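Local coordinates for PA0821 (Pseudomonas aeruginosa, PDB 7DRG), which is probably a type VI secretion immunity protein (antitoxin) that protects its producer against a VRR-NUC domain-containing effector, at residues C39-L44 with A183-P188; A124-I129 with E147-L152. All blocks are in the same frame, centred on the assembly; numbering follows the deposited sequence.

In the fold
Both contacts are buried near the middle of the chain and share one antiparallel arrangement: strand 34-46, part of interaction 1, runs beside strand 144-151, part of interaction 2, with Gly-42 N meeting Phe-148 O at 2.8 Å. Along the sequence, interaction 2 is nested within the loop that interaction 1 closes. Interaction 2 is a regular pairing of antiparallel strands, with Phe-127 and Phe-148 facing helices on one side, and Leu-126 with the polar Ser-149, Asp-128 and Glu-147 on the other. Interaction 1 is smaller: segment 183-188 leaves segment 39-44 at nearly a right angle, with a single bridge between the two segments, and an arginine supplies much of the remaining contact. Ser-149 and Asn-185 tie the two together through their side chains.

Interaction 1. Residues C39-L44 with A183-P188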
ATOM      1  N   CYS B  39     -13.440  10.876   3.175  1.00 17.41           N
ATOM      2  CA  CYS B  39     -14.638  11.495   3.719  1.00 16.30           C
ATOM      3  C   CYS B  39     -15.576  10.407   4.231  1.00 15.70           C
ATOM      4  O   CYS B  39     -15.267   9.211   4.184  1.00 17.57           O
ATOM      5  CB  CYS B  39     -15.306  12.380   2.660  1.00 18.55           C
ATOM      6  SG  CYS B  39     -15.829  11.447   1.209  1.00 21.64           S
ATOM      7  N   LEU B  40     -16.719  10.838   4.755  1.00 15.57           N
ATOM      8  CA  LEU B  40     -17.778   9.936   5.190  1.00 14.09           C
ATOM      9  C   LEU B  40     -18.840   9.915   4.095  1.00 14.74           C
ATOM     10  O   LEU B  40     -19.561  10.899   3.907  1.00 17.74           O
ATOM     11  CB  LEU B  40     -18.354  10.402   6.521  1.00 17.38           C
ATOM     12  CG  LEU B  40     -19.598   9.689   7.040  1.00 17.64           C
ATOM     13  CD1 LEU B  40     -19.380   8.189   7.092  1.00 19.43           C
ATOM     14  CD2 LEU B  40     -19.937  10.242   8.425  1.00 20.48           C
ATOM     15  N   ARG B  41     -18.945   8.792   3.390  1.00 14.34           N
ATOM     16  CA  ARG B  41     -19.794   8.683   2.213  1.00 14.55           C
ATOM     17  C   ARG B  41     -20.863   7.621   2.416  1.00 14.94           C
ATOM     18  O   ARG B  41     -20.596   6.555   2.986  1.00 15.51           O
ATOM     19  CB  ARG B  41     -18.967   8.341   0.971  1.00 15.43           C
ATOM     20  CG  ARG B  41     -19.742   8.411  -0.343  1.00 15.23           C
ATOM     21  CD  ARG B  41     -18.782   8.276  -1.539  1.00 15.70           C
ATOM     22  NE  ARG B  41     -18.288   6.912  -1.717  1.00 18.10           N
ATOM     23  CZ  ARG B  41     -17.265   6.617  -2.522  1.00 22.25           C
ATOM     24  NH1 ARG B  41     -16.651   7.593  -3.167  1.00 24.12           N
ATOM     25  NH2 ARG B  41     -16.863   5.366  -2.678  1.00 22.07           N
ATOM     26  N   GLY B  42     -22.065   7.919   1.938  1.00 15.25           N
ATOM     27  CA  GLY B  42     -23.157   6.959   1.923  1.00 16.17           C
ATOM     28  C   GLY B  42     -23.564   6.659   0.494  1.00 13.35           C
ATOM     29  O   GLY B  42     -23.561   7.549  -0.359  1.00 15.02           O
ATOM     30  N   THR B  43     -23.905   5.397   0.243  1.00 14.08           N
ATOM     31  CA  THR B  43     -24.266   4.900  -1.080  1.00 15.96           C
ATOM     32  C   THR B  43     -25.575   4.133  -0.972  1.00 16.56           C
ATOM     33  O   THR B  43     -25.683   3.203  -0.164  1.00 16.02           O
ATOM     34  CB  THR B  43     -23.171   3.981  -1.618  1.00 17.65           C
ATOM     35  OG1 THR B  43     -21.929   4.694  -1.677  1.00 18.16           O
ATOM     36  CG2 THR B  43     -23.531   3.452  -2.988  1.00 21.90           C
ATOM     37  N   LEU B  44     -26.568   4.525  -1.774  1.00 16.12           N
ATOM     38  CA  LEU B  44     -27.888   3.901  -1.753  1.00 15.55           C
ATOM     39  C   LEU B  44     -28.244   3.473  -3.169  1.00 15.38           C
ATOM     40  O   LEU B  44     -28.231   4.299  -4.085  1.00 18.88           O
ATOM     41  CB  LEU B  44     -28.947   4.865  -1.204  1.00 16.90           C
ATOM     42  CG  LEU B  44     -28.771   5.343   0.237  1.00 20.14           C
ATOM     43  CD1 LEU B  44     -29.834   6.372   0.582  1.00 23.78           C
ATOM     44  CD2 LEU B  44     -28.846   4.170   1.187  1.00 21.72           C
ATOM     45  N   ALA B 183     -14.684   6.535   2.797  1.00 15.99           N
ATOM     46  CA  ALA B 183     -14.420   6.324   1.379  1.00 14.11           C
ATOM     47  C   ALA B 183     -13.607   7.497   0.864  1.00 16.30           C
ATOM     48  O   ALA B 183     -13.582   8.574   1.466  1.00 17.61           O
ATOM     49  CB  ALA B 183     -15.708   6.185   0.558  1.00 16.19           C
ATOM     50  N   TYR B 184     -12.936   7.274  -0.260  1.00 16.96           N
ATOM     51  CA  TYR B 184     -12.282   8.353  -0.986  1.00 17.38           C
ATOM     52  C   TYR B 184     -13.185   8.821  -2.113  1.00 17.91           C
ATOM     53  O   TYR B 184     -13.556   8.025  -2.981  1.00 20.24           O
ATOM     54  CB  TYR B 184     -10.934   7.921  -1.563  1.00 17.40           C
ATOM     55  CG  TYR B 184      -9.856   7.879  -0.527  1.00 18.29           C
ATOM     56  CD1 TYR B 184      -9.210   9.040  -0.122  1.00 17.50           C
ATOM     57  CD2 TYR B 184      -9.515   6.687   0.092  1.00 19.67           C
ATOM     58  CE1 TYR B 184      -8.236   9.004   0.854  1.00 18.80           C
ATOM     59  CE2 TYR B 184      -8.532   6.641   1.062  1.00 19.73           C
ATOM     60  CZ  TYR B 184      -7.906   7.803   1.444  1.00 23.29           C
ATOM     61  OH  TYR B 184      -6.938   7.769   2.419  1.00 26.08           O
ATOM     62  N   ASN B 185     -13.528  10.106  -2.107  1.00 16.48           N
ATOM     63  CA  ASN B 185     -14.036  10.720  -3.327  1.00 18.80           C
ATOM     64  C   ASN B 185     -12.854  10.960  -4.248  1.00 20.05           C
ATOM     65  O   ASN B 185     -11.816  11.453  -3.804  1.00 19.32           O
ATOM     66  CB  ASN B 185     -14.745  12.042  -3.038  1.00 18.20           C
ATOM     67  CG  ASN B 185     -16.117  11.849  -2.443  1.00 19.88           C
ATOM     68  OD1 ASN B 185     -16.725  10.787  -2.593  1.00 19.73           O
ATOM     69  ND2 ASN B 185     -16.626  12.883  -1.788  1.00 19.00           N
ATOM     70  N   LEU B 186     -12.994  10.597  -5.518  1.00 17.32           N
ATOM     71  CA  LEU B 186     -11.939  10.819  -6.496  1.00 18.16           C
ATOM     72  C   LEU B 186     -12.284  12.018  -7.371  1.00 22.57           C
ATOM     73  O   LEU B 186     -13.411  12.523  -7.370  1.00 22.73           O
ATOM     74  CB  LEU B 186     -11.726   9.574  -7.361  1.00 17.67           C
ATOM     75  CG  LEU B 186     -11.477   8.273  -6.595  1.00 20.52           C
ATOM     76  CD1 LEU B 186     -11.184   7.141  -7.579  1.00 24.24           C
ATOM     77  CD2 LEU B 186     -10.339   8.428  -5.596  1.00 20.60           C
ATOM     78  N   SER B 187     -11.286  12.472  -8.123  1.00 21.04           N
ATOM     79  CA  SER B 187     -11.476  13.584  -9.036  1.00 20.69           C
ATOM     80  C   SER B 187     -12.649  13.303  -9.975  1.00 23.50           C
ATOM     81  O   SER B 187     -12.744  12.197 -10.524  1.00 25.39           O
ATOM     82  CB  SER B 187     -10.198  13.817  -9.844  1.00 23.06           C
ATOM     83  OG  SER B 187     -10.472  14.669 -10.946  1.00 25.95           O
ATOM     84  N   PRO B 188     -13.565  14.257 -10.164  1.00 22.16           N
ATOM     85  CA  PRO B 188     -14.726  13.994 -11.030  1.00 25.59           C
ATOM     86  C   PRO B 188     -14.356  13.726 -12.474  1.00 29.57           C
ATOM     87  O   PRO B 188     -15.115  13.055 -13.182  1.00 31.97           O
ATOM     88  CB  PRO B 188     -15.558  15.279 -10.899  1.00 31.34           C
ATOM     89  CG  PRO B 188     -15.133  15.877  -9.598  1.00 33.11           C
ATOM     90  CD  PRO B 188     -13.677  15.539  -9.451  1.00 25.82           C
TER
HETATM   91  O   HOH W   1     -14.395   5.730  -4.541  1.00 27.04           O
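Arg-41 lays one face of its guanidinium over the methyl group of Ala-183, with CZ 3.5 Å from CB and the methyl offset toward the rim. Its chain leaves the backbone with CG anti to N and then bends about CG-CD (chi3 74°), which brings NH1 round to the side chain of Asn-185. There Arg-41 NH1 donates to Asn-185 OD1 at 3.2 Å, within the amide plane and close to the guanidinium plane; the two flat groups are turned 30° from each other. In the guanidinium plane at the edge lies a water, to which Arg-41 NH2 donates at 3.1 Å, and the same water stands 2.9 Å from Tyr-184 O. Behind these side chains is a one-residue antiparallel bridge: Cys-39 N reaches Ala-183 O at 2.9 Å, and Ala-183 N returns to Cys-39 O at 3.1 Å. The segments 39-44 and 183-186 run at 89° to each other and share this one backbone pair, but the pairing carries on into the residues before Ala-183, Arg-41 bonding to Gly-181 and Thr-43 to Tyr-179. Beside the bridge, the sulfur of Cys-39 comes alongside the amide of Asn-185, SG lying 3.4 Å from ND2. That nitrogen donates to Gly-123 O and to Ser-149 OG, which together orient the amide and present OD1 to the arginine. Asp-209 and Glu-147 are long, weak ion-pair partners of Arg-41.

Interaction 2. Residues A124-I129 with E147-L152; sequences AWLFDI and EFSVPL
Ser-149 uses its hydroxyl to donate to Ala-124 O, OG to O 2.8 Å, approaching from above the carbonyl plane. A chi1 of 72° sets OG between the backbone N and the carbonyl carbon, from where it reaches past the end of strand 126-131; the same oxygen accepts a bond from Asn-185 ND2. Further along, the backbones pair at Leu-126 with Ser-149 and at Asp-128 with Glu-147, each a hydrogen-bonded pair with two bonds; the shortest is Asp-128 N to Glu-147 O at 2.7 Å. On the face that carries Ser-149, a water donates to both Asp-128 OD2 and Glu-147 OE2, at 2.8 Å each, its two protons linking the carboxylates. The other oxygen of Glu-147, OE1, is hydrogen-bonded to Thr-43 OG1. Leu-126 packs on the same face, its CD2 4.2 Å from Glu-147 CB.

Packing takes over toward the far end. The ring of Pro-151 sits over one face of the Trp-125 indole in a CH-pi contact, CD 3.5 Å from the centroid of the five-membered ring, while Val-150 CG1 touches the rim carbon CZ3 of Trp-125 at 3.6 Å. On the face opposite Ser-149, Phe-127 and Phe-148 form a non-hydrogen-bonded pair, Phe-127 CD2 against Phe-148 CB. Pro-151 is the N-cap of helix 152-157. The two strands are antiparallel neighbours in the sheet, one face covered by Phe-62 and Phe-65 of helix 52-69 and Phe-162 and Phe-169 of helix 161-173, in the family of type VI immunity proteins for VRR-NUC effectors.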
ATOM      1  N   ALA B 124     -14.788  16.885  -0.371  1.00 16.62           N
ATOM      2  CA  ALA B 124     -15.325  16.079   0.720  1.00 16.72           C
ATOM      3  C   ALA B 124     -16.841  16.158   0.844  1.00 18.46           C
ATOM      4  O   ALA B 124     -17.432  15.284   1.481  1.00 18.44           O
ATOM      5  CB  ALA B 124     -14.674  16.495   2.042  1.00 21.74           C
ATOM      6  N   TRP B 125     -17.477  17.163   0.247  1.00 17.25           N
ATOM      7  CA  TRP B 125     -18.930  17.251   0.174  1.00 17.05           C
ATOM      8  C   TRP B 125     -19.368  16.756  -1.197  1.00 19.17           C
ATOM      9  O   TRP B 125     -18.810  17.181  -2.214  1.00 21.64           O
ATOM     10  CB  TRP B 125     -19.418  18.687   0.368  1.00 18.51           C
ATOM     11  CG  TRP B 125     -19.149  19.306   1.713  1.00 16.65           C
ATOM     12  CD1 TRP B 125     -18.067  20.047   2.070  1.00 23.07           C
ATOM     13  CD2 TRP B 125     -20.016  19.280   2.857  1.00 20.84           C
ATOM     14  NE1 TRP B 125     -18.192  20.472   3.373  1.00 23.58           N
ATOM     15  CE2 TRP B 125     -19.379  20.013   3.878  1.00 21.41           C
ATOM     16  CE3 TRP B 125     -21.258  18.700   3.119  1.00 19.70           C
ATOM     17  CZ2 TRP B 125     -19.942  20.180   5.142  1.00 22.51           C
ATOM     18  CZ3 TRP B 125     -21.821  18.869   4.376  1.00 23.68           C
ATOM     19  CH2 TRP B 125     -21.161  19.605   5.370  1.00 25.02           C
ATOM     20  N   LEU B 126     -20.354  15.866  -1.223  1.00 17.18           N
ATOM     21  CA  LEU B 126     -20.796  15.245  -2.466  1.00 15.90           C
ATOM     22  C   LEU B 126     -22.287  14.963  -2.394  1.00 17.39           C
ATOM     23  O   LEU B 126     -22.792  14.540  -1.351  1.00 16.26           O
ATOM     24  CB  LEU B 126     -20.047  13.934  -2.723  1.00 18.02           C
ATOM     25  CG  LEU B 126     -20.558  13.072  -3.878  1.00 20.08           C
ATOM     26  CD1 LEU B 126     -20.050  13.637  -5.187  1.00 22.87           C
ATOM     27  CD2 LEU B 126     -20.153  11.610  -3.703  1.00 24.60           C
ATOM     28  N   PHE B 127     -22.989  15.190  -3.504  1.00 15.78           N
ATOM     29  CA  PHE B 127     -24.351  14.686  -3.666  1.00 16.29           C
ATOM     30  C   PHE B 127     -24.476  14.287  -5.127  1.00 15.45           C
ATOM     31  O   PHE B 127     -24.439  15.152  -6.002  1.00 16.69           O
ATOM     32  CB  PHE B 127     -25.392  15.741  -3.279  1.00 18.11           C
ATOM     33  CG  PHE B 127     -26.801  15.215  -3.190  1.00 15.51           C
ATOM     34  CD1 PHE B 127     -27.628  15.207  -4.308  1.00 18.11           C
ATOM     35  CD2 PHE B 127     -27.316  14.761  -1.981  1.00 17.52           C
ATOM     36  CE1 PHE B 127     -28.937  14.749  -4.227  1.00 21.11           C
ATOM     37  CE2 PHE B 127     -28.642  14.308  -1.901  1.00 16.47           C
ATOM     38  CZ  PHE B 127     -29.435  14.291  -3.014  1.00 17.75           C
ATOM     39  N   ASP B 128     -24.611  12.989  -5.388  1.00 14.73           N
ATOM     40  CA  ASP B 128     -24.481  12.447  -6.738  1.00 15.64           C
ATOM     41  C   ASP B 128     -25.677  11.552  -7.034  1.00 19.67           C
ATOM     42  O   ASP B 128     -25.843  10.514  -6.387  1.00 19.16           O
ATOM     43  CB  ASP B 128     -23.167  11.662  -6.848  1.00 16.76           C
ATOM     44  CG  ASP B 128     -22.863  11.174  -8.252  1.00 32.21           C
ATOM     45  OD1 ASP B 128     -23.725  11.244  -9.149  1.00 37.07           O
ATOM     46  OD2 ASP B 128     -21.724  10.710  -8.454  1.00 37.67           O
ATOM     47  N   ILE B 129     -26.488  11.933  -8.025  1.00 17.33           N
ATOM     48  CA  ILE B 129     -27.623  11.134  -8.473  1.00 16.41           C
ATOM     49  C   ILE B 129     -27.291  10.522  -9.820  1.00 17.48           C
ATOM     50  O   ILE B 129     -26.884  11.232 -10.746  1.00 20.32           O
ATOM     51  CB  ILE B 129     -28.909  11.967  -8.593  1.00 19.40           C
ATOM     52  CG1 ILE B 129     -29.312  12.544  -7.240  1.00 21.03           C
ATOM     53  CG2 ILE B 129     -30.038  11.111  -9.174  1.00 21.38           C
ATOM     54  CD1 ILE B 129     -30.358  13.644  -7.380  1.00 25.47           C
ATOM     55  N   GLU B 147     -25.322   8.797  -4.062  1.00 16.74           N
ATOM     56  CA  GLU B 147     -24.156   8.831  -3.187  1.00 15.92           C
ATOM     57  C   GLU B 147     -23.999  10.234  -2.635  1.00 17.67           C
ATOM     58  O   GLU B 147     -24.194  11.217  -3.355  1.00 19.35           O
ATOM     59  CB  GLU B 147     -22.863   8.445  -3.912  1.00 19.64           C
ATOM     60  CG  GLU B 147     -22.771   7.016  -4.354  1.00 26.54           C
ATOM     61  CD  GLU B 147     -21.329   6.600  -4.573  1.00 31.26           C
ATOM     62  OE1 GLU B 147     -20.841   5.760  -3.799  1.00 23.17           O
ATOM     63  OE2 GLU B 147     -20.675   7.132  -5.504  1.00 32.63           O
ATOM     64  N   PHE B 148     -23.634  10.334  -1.364  1.00 15.68           N
ATOM     65  CA  PHE B 148     -23.466  11.647  -0.770  1.00 14.21           C
ATOM     66  C   PHE B 148     -22.439  11.545   0.341  1.00 15.29           C
ATOM     67  O   PHE B 148     -22.199  10.469   0.890  1.00 16.55           O
ATOM     68  CB  PHE B 148     -24.800  12.206  -0.251  1.00 14.33           C
ATOM     69  CG  PHE B 148     -25.317  11.501   0.961  1.00 17.44           C
ATOM     70  CD1 PHE B 148     -25.895  10.252   0.854  1.00 17.52           C
ATOM     71  CD2 PHE B 148     -25.202  12.082   2.214  1.00 20.24           C
ATOM     72  CE1 PHE B 148     -26.368   9.593   1.989  1.00 19.23           C
ATOM     73  CE2 PHE B 148     -25.669  11.431   3.352  1.00 20.10           C
ATOM     74  CZ  PHE B 148     -26.253  10.181   3.230  1.00 19.55           C
ATOM     75  N   SER B 149     -21.806  12.670   0.655  1.00 16.37           N
ATOM     76  CA  SER B 149     -20.740  12.601   1.638  1.00 16.39           C
ATOM     77  C   SER B 149     -20.579  13.927   2.357  1.00 17.07           C
ATOM     78  O   SER B 149     -20.938  14.988   1.844  1.00 17.72           O
ATOM     79  CB  SER B 149     -19.408  12.208   0.985  1.00 18.32           C
ATOM     80  OG  SER B 149     -18.895  13.279   0.206  1.00 19.84           O
ATOM     81  N   VAL B 150     -19.998  13.839   3.551  1.00 15.97           N
ATOM     82  CA  VAL B 150     -19.586  15.007   4.327  1.00 16.42           C
ATOM     83  C   VAL B 150     -18.137  14.813   4.758  1.00 18.29           C
ATOM     84  O   VAL B 150     -17.623  13.683   4.779  1.00 16.99           O
ATOM     85  CB  VAL B 150     -20.492  15.218   5.563  1.00 15.88           C
ATOM     86  CG1 VAL B 150     -21.969  15.345   5.161  1.00 19.27           C
ATOM     87  CG2 VAL B 150     -20.280  14.085   6.584  1.00 16.92           C
ATOM     88  N   PRO B 151     -17.457  15.898   5.137  1.00 19.97           N
ATOM     89  CA  PRO B 151     -16.076  15.778   5.618  1.00 19.17           C
ATOM     90  C   PRO B 151     -16.002  15.068   6.959  1.00 16.43           C
ATOM     91  O   PRO B 151     -16.946  15.075   7.750  1.00 19.34           O
ATOM     92  CB  PRO B 151     -15.611  17.235   5.753  1.00 23.26           C
ATOM     93  CG  PRO B 151     -16.580  18.037   4.951  1.00 20.09           C
ATOM     94  CD  PRO B 151     -17.869  17.303   4.979  1.00 22.43           C
ATOM     95  N   LEU B 152     -14.843  14.460   7.212  1.00 20.05           N
ATOM     96  CA  LEU B 152     -14.625  13.799   8.495  1.00 18.41           C
ATOM     97  C   LEU B 152     -14.675  14.792   9.649  1.00 22.37           C
ATOM     98  O   LEU B 152     -15.184  14.470  10.729  1.00 23.13           O
ATOM     99  CB  LEU B 152     -13.286  13.061   8.483  1.00 19.35           C
ATOM    100  CG  LEU B 152     -13.130  11.939   7.455  1.00 23.75           C
ATOM    101  CD1 LEU B 152     -11.820  11.195   7.694  1.00 26.62           C
ATOM    102  CD2 LEU B 152     -14.285  10.966   7.503  1.00 23.38           C
TER
HETATM  103  O   HOH W   2     -19.959   9.621  -6.582  1.00 38.75           O